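Local atomic coordinates of flavoprotein (Thermotoga maritima, PDB entry 5V8S), a protein that probably transfers electrons as an FMN-binding oxidoreductase, carrying a mu-oxo-diiron centre in a metallo-beta-lactamase-like domain. Residues I93-T98 with R127-F132; E118-N123 with T139-G144. The protein carries 1 engineered substitution. All blocks are in the same frame, centred on the assembly; numbering follows the deposited sequence.

Contact 1 of 2, residues I93-T98 with R127-F132; sequences IIVNHT and RLLEGF. With FEO (mu-oxo-diiron), chain C.
T98 and L129 bring the two backbones closest, their CA atoms 6.6 Å apart, where the loop leaving strand 92-94 passes the flank of helix 123-133. The T98 side chain does most of the touching, and its two branches are divided between successive leucines. With chi1 at 65°, OG1 sits between the backbone N and the carbonyl carbon, and from there it lies against L128, 3.3 Å from CB of that residue; the two side chains cross at about a right angle. The hydroxyl's polar partner is the carboxylate of D166. The methyl CG2 of T98 instead packs on L129, 3.9 Å from its CG. Along the same segment, V95 CG2 makes a looser apolar contact with L129 CD1 at 4.4 Å. F132 presents a ring edge to the backbone: its CE2 lies 3.4 Å from T98 O, which lies near the ring plane and takes a hydrogen bond from S103 OG. Next to T98 in the chain, H97 binds iron FE1 through NE2 at 2.2 Å, alongside E99, H163 and D180, while its ND1 is hydrogen-bonded to D166. One second-shell carboxylate therefore orients the iron ligand and also holds T98. F278 and W363 of the second subunit meet F132 and L128 respectively, and L106 of helix 106-113 packs against both L129 and I93 of strand 92-94.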
ATOM      1  N   ILE A  93      -9.889   1.899  38.800  1.00 19.67           N
ATOM      2  CA  ILE A  93      -9.286   2.026  37.476  1.00 18.70           C
ATOM      3  C   ILE A  93     -10.328   2.620  36.535  1.00 19.64           C
ATOM      4  O   ILE A  93     -11.421   2.060  36.374  1.00 20.76           O
ATOM      5  CB  ILE A  93      -8.773   0.678  36.927  1.00 19.42           C
ATOM      6  CG1 ILE A  93      -7.742   0.061  37.875  1.00 21.16           C
ATOM      7  CG2 ILE A  93      -8.146   0.885  35.545  1.00 20.07           C
ATOM      8  CD1 ILE A  93      -7.312  -1.344  37.535  1.00 21.87           C
ATOM      9  N   ILE A  94      -9.989   3.746  35.908  1.00 18.61           N
ATOM     10  CA  ILE A  94     -10.859   4.399  34.932  1.00 18.73           C
ATOM     11  C   ILE A  94     -10.360   4.055  33.539  1.00 18.58           C
ATOM     12  O   ILE A  94      -9.180   4.242  33.227  1.00 19.14           O
ATOM     13  CB  ILE A  94     -10.896   5.924  35.133  1.00 19.37           C
ATOM     14  CG1 ILE A  94     -11.525   6.255  36.498  1.00 20.66           C
ATOM     15  CG2 ILE A  94     -11.693   6.586  33.995  1.00 19.47           C
ATOM     16  CD1 ILE A  94     -11.557   7.757  36.835  1.00 21.08           C
ATOM     17  N   VAL A  95     -11.254   3.531  32.722  1.00 18.94           N
ATOM     18  CA  VAL A  95     -10.950   3.131  31.352  1.00 18.42           C
ATOM     19  C   VAL A  95     -11.740   4.057  30.433  1.00 19.29           C
ATOM     20  O   VAL A  95     -12.928   3.846  30.176  1.00 20.06           O
ATOM     21  CB  VAL A  95     -11.288   1.655  31.116  1.00 19.60           C
ATOM     22  CG1 VAL A  95     -10.965   1.255  29.683  1.00 20.98           C
ATOM     23  CG2 VAL A  95     -10.517   0.791  32.096  1.00 19.81           C
ATOM     24  N   ASN A  96     -11.072   5.098  29.916  1.00 18.76           N
ATOM     25  CA  ASN A  96     -11.731   6.041  29.030  1.00 18.56           C
ATOM     26  C   ASN A  96     -12.009   5.432  27.651  1.00 19.21           C
ATOM     27  O   ASN A  96     -12.904   5.906  26.949  1.00 19.06           O
ATOM     28  CB  ASN A  96     -10.836   7.269  28.848  1.00 19.74           C
ATOM     29  CG  ASN A  96     -10.796   8.161  30.079  1.00 21.12           C
ATOM     30  OD1 ASN A  96     -11.840   8.578  30.590  1.00 21.93           O
ATOM     31  ND2 ASN A  96      -9.581   8.470  30.566  1.00 22.22           N
ATOM     32  N   HIS A  97     -11.269   4.390  27.266  1.00 18.92           N
ATOM     33  CA  HIS A  97     -11.282   3.810  25.929  1.00 18.86           C
ATOM     34  C   HIS A  97     -10.562   2.484  26.054  1.00 18.53           C
ATOM     35  O   HIS A  97      -9.542   2.392  26.745  1.00 20.28           O
ATOM     36  CB  HIS A  97     -10.539   4.787  24.994  1.00 19.01           C
ATOM     37  CG  HIS A  97     -10.302   4.339  23.575  1.00 18.59           C
ATOM     38  ND1 HIS A  97     -11.271   3.832  22.727  1.00 18.75           N
ATOM     39  CD2 HIS A  97      -9.183   4.451  22.824  1.00 17.84           C
ATOM     40  CE1 HIS A  97     -10.744   3.612  21.534  1.00 18.87           C
ATOM     41  NE2 HIS A  97      -9.478   3.989  21.564  1.00 17.14           N
ATOM     42  N   THR A  98     -11.118   1.449  25.433  1.00 17.94           N
ATOM     43  CA  THR A  98     -10.690   0.083  25.691  1.00 18.52           C
ATOM     44  C   THR A  98      -9.712  -0.465  24.660  1.00 18.55           C
ATOM     45  O   THR A  98      -9.329  -1.634  24.764  1.00 19.64           O
ATOM     46  CB  THR A  98     -11.900  -0.850  25.742  1.00 20.69           C
ATOM     47  OG1 THR A  98     -12.526  -0.889  24.451  1.00 22.10           O
ATOM     48  CG2 THR A  98     -12.897  -0.384  26.801  1.00 21.63           C
ATOM     49  N   ARG A 127     -18.860  -3.474  27.555  1.00 23.44           N
ATOM     50  CA  ARG A 127     -19.031  -4.573  26.610  1.00 25.00           C
ATOM     51  C   ARG A 127     -17.695  -5.001  26.021  1.00 23.69           C
ATOM     52  O   ARG A 127     -17.431  -6.202  25.867  1.00 24.27           O
ATOM     53  CB  ARG A 127     -20.003  -4.147  25.510  1.00 29.47           C
ATOM     54  CG  ARG A 127     -21.419  -3.974  26.031  1.00 36.09           C
ATOM     55  CD  ARG A 127     -22.249  -3.033  25.171  1.00 43.84           C
ATOM     56  NE  ARG A 127     -22.340  -3.465  23.783  1.00 50.76           N
ATOM     57  CZ  ARG A 127     -23.068  -2.843  22.857  1.00 56.12           C
ATOM     58  NH1 ARG A 127     -23.776  -1.765  23.180  1.00 57.66           N
ATOM     59  NH2 ARG A 127     -23.092  -3.299  21.608  1.00 57.73           N
ATOM     60  N   LEU A 128     -16.833  -4.034  25.683  1.00 22.13           N
ATOM     61  CA  LEU A 128     -15.565  -4.371  25.048  1.00 22.15           C
ATOM     62  C   LEU A 128     -14.569  -4.964  26.038  1.00 22.80           C
ATOM     63  O   LEU A 128     -13.782  -5.839  25.666  1.00 23.52           O
ATOM     64  CB  LEU A 128     -14.976  -3.142  24.339  1.00 21.61           C
ATOM     65  CG  LEU A 128     -15.800  -2.670  23.128  1.00 21.92           C
ATOM     66  CD1 LEU A 128     -15.397  -1.285  22.671  1.00 22.38           C
ATOM     67  CD2 LEU A 128     -15.677  -3.674  21.974  1.00 24.34           C
ATOM     68  N   LEU A 129     -14.598  -4.536  27.303  1.00 22.67           N
ATOM     69  CA  LEU A 129     -13.689  -5.156  28.263  1.00 23.53           C
ATOM     70  C   LEU A 129     -14.025  -6.621  28.470  1.00 24.66           C
ATOM     71  O   LEU A 129     -13.131  -7.442  28.696  1.00 25.12           O
ATOM     72  CB  LEU A 129     -13.731  -4.422  29.603  1.00 22.71           C
ATOM     73  CG  LEU A 129     -13.075  -3.046  29.626  1.00 23.78           C
ATOM     74  CD1 LEU A 129     -13.365  -2.334  30.944  1.00 24.36           C
ATOM     75  CD2 LEU A 129     -11.572  -3.167  29.395  1.00 24.25           C
ATOM     76  N   GLU A 130     -15.300  -6.967  28.395  1.00 24.97           N
ATOM     77  CA  GLU A 130     -15.674  -8.371  28.498  1.00 27.27           C
ATOM     78  C   GLU A 130     -15.234  -9.137  27.257  1.00 26.27           C
ATOM     79  O   GLU A 130     -14.665 -10.226  27.355  1.00 27.40           O
ATOM     80  CB  GLU A 130     -17.179  -8.483  28.685  1.00 30.88           C
ATOM     81  CG  GLU A 130     -17.612  -9.923  28.840  1.00 37.54           C
ATOM     82  CD  GLU A 130     -19.116 -10.075  28.887  1.00 44.41           C
ATOM     83  OE1 GLU A 130     -19.695 -10.630  27.917  1.00 48.17           O
ATOM     84  OE2 GLU A 130     -19.712  -9.633  29.886  1.00 45.48           O
ATOM     85  N   GLY A 131     -15.472  -8.574  26.077  1.00 26.07           N
ATOM     86  CA  GLY A 131     -15.107  -9.279  24.856  1.00 25.69           C
ATOM     87  C   GLY A 131     -13.605  -9.449  24.683  1.00 26.38           C
ATOM     88  O   GLY A 131     -13.138 -10.484  24.196  1.00 27.17           O
ATOM     89  N   PHE A 132     -12.827  -8.425  25.032  1.00 24.82           N
ATOM     90  CA  PHE A 132     -11.377  -8.530  24.875  1.00 24.44           C
ATOM     91  C   PHE A 132     -10.759  -9.409  25.949  1.00 25.12           C
ATOM     92  O   PHE A 132      -9.894 -10.240  25.657  1.00 27.58           O
ATOM     93  CB  PHE A 132     -10.725  -7.148  24.989  1.00 23.61           C
ATOM     94  CG  PHE A 132     -11.006  -6.215  23.842  1.00 24.09           C
ATOM     95  CD1 PHE A 132     -11.356  -6.671  22.588  1.00 28.09           C
ATOM     96  CD2 PHE A 132     -10.912  -4.855  24.039  1.00 24.43           C
ATOM     97  CE1 PHE A 132     -11.603  -5.773  21.556  1.00 29.86           C
ATOM     98  CE2 PHE A 132     -11.152  -3.967  23.017  1.00 25.85           C
ATOM     99  CZ  PHE A 132     -11.497  -4.423  21.776  1.00 27.44           C
TER
HETATM  100 FE1  FEO C 401      -7.819   4.318  20.110  1.00 19.83          FE
HETATM  101 FE2  FEO C 401      -4.938   5.144  21.734  1.00 21.34          FE
HETATM  102  O   FEO C 401      -6.343   4.001  21.229  1.00 21.81           O
HETATM  103  O   HOH W   1      -6.187   4.698  18.673  1.00 54.25           O
HETATM  104  O   HOH W   2      -4.740   5.705  19.539  1.00 26.54           O

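Contact 2 of 2, residues E118-N123 with T139-G144; sequences EIIASN and TVVKDG
I120 pairs with T139, and A121 with V140, in a parallel ladder between strands 118-121 and 138-140. Three backbone hydrogen bonds make it. T139 N reaches I119 O at 2.7 Å, arriving nearly head-on to the carbonyl (C=O...N 177°). A121 N donates to T139 O at 3.1 Å, and V141 N to A121 O at 3.0 Å; these two donors are each tilted about 20° out of the acceptor's carbonyl plane. Both of those oxygens also receive a CA-H...O contact, from I120 CA to T139 O and from V140 CA to A121 O.

Van der Waals contacts come next. On the I120 and T139 face, I120 CG2 meets V141 CG1 at 3.5 Å, the side chains crossing at about a right angle, and F156 packs on both residues. V140 CG1, set anti to its own nitrogen (chi1 169°), packs against the first turn of helix 123-133, 3.7 Å from N123 N and 4.0 Å from N123 CB.

One water accepts from I119 N and is hydrogen-bonded to T139 OG1; another accepts from N123 N and donates to V141 O. S122, at the N-cap position, has its OG hydrogen-bonded to G125 N and to the backbone O of D166. The register is thus set by main-chain atoms, with side chains closing the faces and waters linking the two segments at both ends of the bonded stretch.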
ATOM      1  N   GLU A 118     -12.860  -1.048  41.715  1.00 25.76           N
ATOM      2  CA  GLU A 118     -13.927  -0.456  40.920  1.00 24.21           C
ATOM      3  C   GLU A 118     -13.358  -0.053  39.562  1.00 22.63           C
ATOM      4  O   GLU A 118     -12.496   0.828  39.482  1.00 23.38           O
ATOM      5  CB  GLU A 118     -14.530   0.744  41.635  1.00 25.33           C
ATOM      6  CG  GLU A 118     -15.691   1.340  40.892  1.00 26.91           C
ATOM      7  CD  GLU A 118     -16.411   2.396  41.712  1.00 28.72           C
ATOM      8  OE1 GLU A 118     -17.222   2.027  42.593  1.00 32.53           O
ATOM      9  OE2 GLU A 118     -16.150   3.588  41.486  1.00 28.18           O
ATOM     10  N   ILE A 119     -13.821  -0.716  38.502  1.00 22.06           N
ATOM     11  CA  ILE A 119     -13.425  -0.403  37.126  1.00 20.34           C
ATOM     12  C   ILE A 119     -14.536   0.436  36.507  1.00 22.01           C
ATOM     13  O   ILE A 119     -15.688  -0.005  36.436  1.00 23.17           O
ATOM     14  CB  ILE A 119     -13.190  -1.687  36.311  1.00 21.20           C
ATOM     15  CG1 ILE A 119     -12.133  -2.559  37.001  1.00 22.70           C
ATOM     16  CG2 ILE A 119     -12.777  -1.348  34.870  1.00 22.06           C
ATOM     17  CD1 ILE A 119     -11.874  -3.918  36.321  1.00 24.83           C
ATOM     18  N   ILE A 120     -14.211   1.646  36.056  1.00 20.36           N
ATOM     19  CA  ILE A 120     -15.203   2.575  35.514  1.00 20.60           C
ATOM     20  C   ILE A 120     -15.012   2.689  34.007  1.00 19.96           C
ATOM     21  O   ILE A 120     -13.896   2.937  33.530  1.00 20.21           O
ATOM     22  CB  ILE A 120     -15.094   3.956  36.182  1.00 20.65           C
ATOM     23  CG1 ILE A 120     -15.438   3.836  37.661  1.00 21.68           C
ATOM     24  CG2 ILE A 120     -16.004   4.969  35.482  1.00 21.87           C
ATOM     25  CD1 ILE A 120     -15.066   5.053  38.449  1.00 21.47           C
ATOM     26  N   ALA A 121     -16.111   2.558  33.260  1.00 19.07           N
ATOM     27  CA  ALA A 121     -16.062   2.685  31.810  1.00 18.94           C
ATOM     28  C   ALA A 121     -17.429   3.132  31.309  1.00 19.89           C
ATOM     29  O   ALA A 121     -18.410   3.138  32.051  1.00 21.33           O
ATOM     30  CB  ALA A 121     -15.660   1.359  31.157  1.00 20.72           C
ATOM     31  N   SER A 122     -17.497   3.478  30.035  1.00 20.55           N
ATOM     32  CA  SER A 122     -18.783   3.736  29.406  1.00 20.72           C
ATOM     33  C   SER A 122     -19.538   2.423  29.175  1.00 22.11           C
ATOM     34  O   SER A 122     -19.018   1.323  29.378  1.00 21.97           O
ATOM     35  CB  SER A 122     -18.574   4.427  28.064  1.00 20.89           C
ATOM     36  OG  SER A 122     -18.008   3.522  27.129  1.00 22.01           O
ATOM     37  N   ASN A 123     -20.794   2.544  28.739  1.00 23.58           N
ATOM     38  CA  ASN A 123     -21.591   1.352  28.466  1.00 25.86           C
ATOM     39  C   ASN A 123     -20.924   0.462  27.419  1.00 24.54           C
ATOM     40  O   ASN A 123     -20.785  -0.755  27.601  1.00 25.16           O
ATOM     41  CB  ASN A 123     -22.988   1.760  28.009  1.00 30.61           C
ATOM     42  CG  ASN A 123     -23.925   0.590  27.936  1.00 37.31           C
ATOM     43  OD1 ASN A 123     -24.359   0.061  28.957  1.00 40.66           O
ATOM     44  ND2 ASN A 123     -24.222   0.155  26.727  1.00 39.71           N
ATOM     45  N   THR A 139     -18.213  -0.951  36.400  1.00 22.93           N
ATOM     46  CA  THR A 139     -19.185   0.082  36.729  1.00 23.22           C
ATOM     47  C   THR A 139     -19.357   1.012  35.530  1.00 22.93           C
ATOM     48  O   THR A 139     -18.403   1.677  35.113  1.00 24.26           O
ATOM     49  CB  THR A 139     -18.664   0.853  37.941  1.00 25.52           C
ATOM     50  OG1 THR A 139     -18.587  -0.037  39.060  1.00 27.81           O
ATOM     51  CG2 THR A 139     -19.568   2.025  38.283  1.00 26.82           C
ATOM     52  N   VAL A 140     -20.575   1.082  34.996  1.00 24.30           N
ATOM     53  CA  VAL A 140     -20.881   1.921  33.843  1.00 24.04           C
ATOM     54  C   VAL A 140     -21.252   3.314  34.325  1.00 25.30           C
ATOM     55  O   VAL A 140     -22.105   3.464  35.206  1.00 27.02           O
ATOM     56  CB  VAL A 140     -22.029   1.319  33.024  1.00 24.88           C
ATOM     57  CG1 VAL A 140     -22.537   2.299  31.978  1.00 25.09           C
ATOM     58  CG2 VAL A 140     -21.562   0.041  32.364  1.00 25.71           C
ATOM     59  N   VAL A 141     -20.639   4.333  33.720  1.00 23.60           N
ATOM     60  CA  VAL A 141     -20.996   5.727  33.952  1.00 24.44           C
ATOM     61  C   VAL A 141     -21.718   6.265  32.726  1.00 26.09           C
ATOM     62  O   VAL A 141     -21.375   5.921  31.583  1.00 26.54           O
ATOM     63  CB  VAL A 141     -19.779   6.604  34.301  1.00 23.60           C
ATOM     64  CG1 VAL A 141     -19.277   6.300  35.720  1.00 25.07           C
ATOM     65  CG2 VAL A 141     -18.664   6.441  33.263  1.00 22.22           C
ATOM     66  N   LYS A 142     -22.717   7.107  32.973  1.00 28.14           N
ATOM     67  CA  LYS A 142     -23.498   7.756  31.932  1.00 30.54           C
ATOM     68  C   LYS A 142     -22.978   9.165  31.666  1.00 28.87           C
ATOM     69  O   LYS A 142     -22.173   9.719  32.422  1.00 28.37           O
ATOM     70  CB  LYS A 142     -24.973   7.815  32.335  1.00 34.61           C
ATOM     71  CG  LYS A 142     -25.632   6.446  32.460  1.00 40.17           C
ATOM     72  CD  LYS A 142     -27.136   6.516  32.294  1.00 44.38           C
ATOM     73  CE  LYS A 142     -27.772   7.432  33.320  1.00 48.35           C
ATOM     74  NZ  LYS A 142     -29.247   7.179  33.434  1.00 50.06           N
ATOM     75  N   ASP A 143     -23.473   9.754  30.581  1.00 28.52           N
ATOM     76  CA  ASP A 143     -23.023  11.073  30.164  1.00 29.12           C
ATOM     77  C   ASP A 143     -23.318  12.100  31.252  1.00 28.23           C
ATOM     78  O   ASP A 143     -24.471  12.287  31.653  1.00 30.34           O
ATOM     79  CB  ASP A 143     -23.733  11.460  28.871  1.00 31.69           C
ATOM     80  CG  ASP A 143     -23.034  12.591  28.126  1.00 33.31           C
ATOM     81  OD1 ASP A 143     -21.865  12.908  28.432  1.00 31.79           O
ATOM     82  OD2 ASP A 143     -23.659  13.159  27.206  1.00 35.59           O
ATOM     83  N   GLY A 144     -22.267  12.767  31.722  1.00 27.41           N
ATOM     84  CA  GLY A 144     -22.392  13.810  32.715  1.00 27.36           C
ATOM     85  C   GLY A 144     -22.396  13.315  34.138  1.00 27.76           C
ATOM     86  O   GLY A 144     -22.459  14.138  35.062  1.00 28.73           O
TER
HETATM   87  O   HOH W   3     -16.488  -2.064  39.030  1.00 28.87           O
HETATM   88  O   HOH W   4     -22.052   5.148  29.003  1.00 29.09           O

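In the fold
Contacts 1 and 2 interlock along the chain: strand 118-121, helix 123-133 and strand 138-140 form a beta-alpha-beta unit whose helix supplies 127-132 to contact 1 and whose strands make contact 2. Their centres are 10 Å apart. In the sheet, strand 92-94 lies beside 118-121, with probable hydrogen bonds from V95 N to I120 O and from I120 N to I93 O, both 2.8 Å. Contact 1 reaches the diiron site directly through H97, whereas the S122 side chain of contact 2 is about 12 Å from it. D166 reaches both: beyond its carboxylate's role in contact 1, its backbone O is hydrogen-bonded to S122 OG of contact 2.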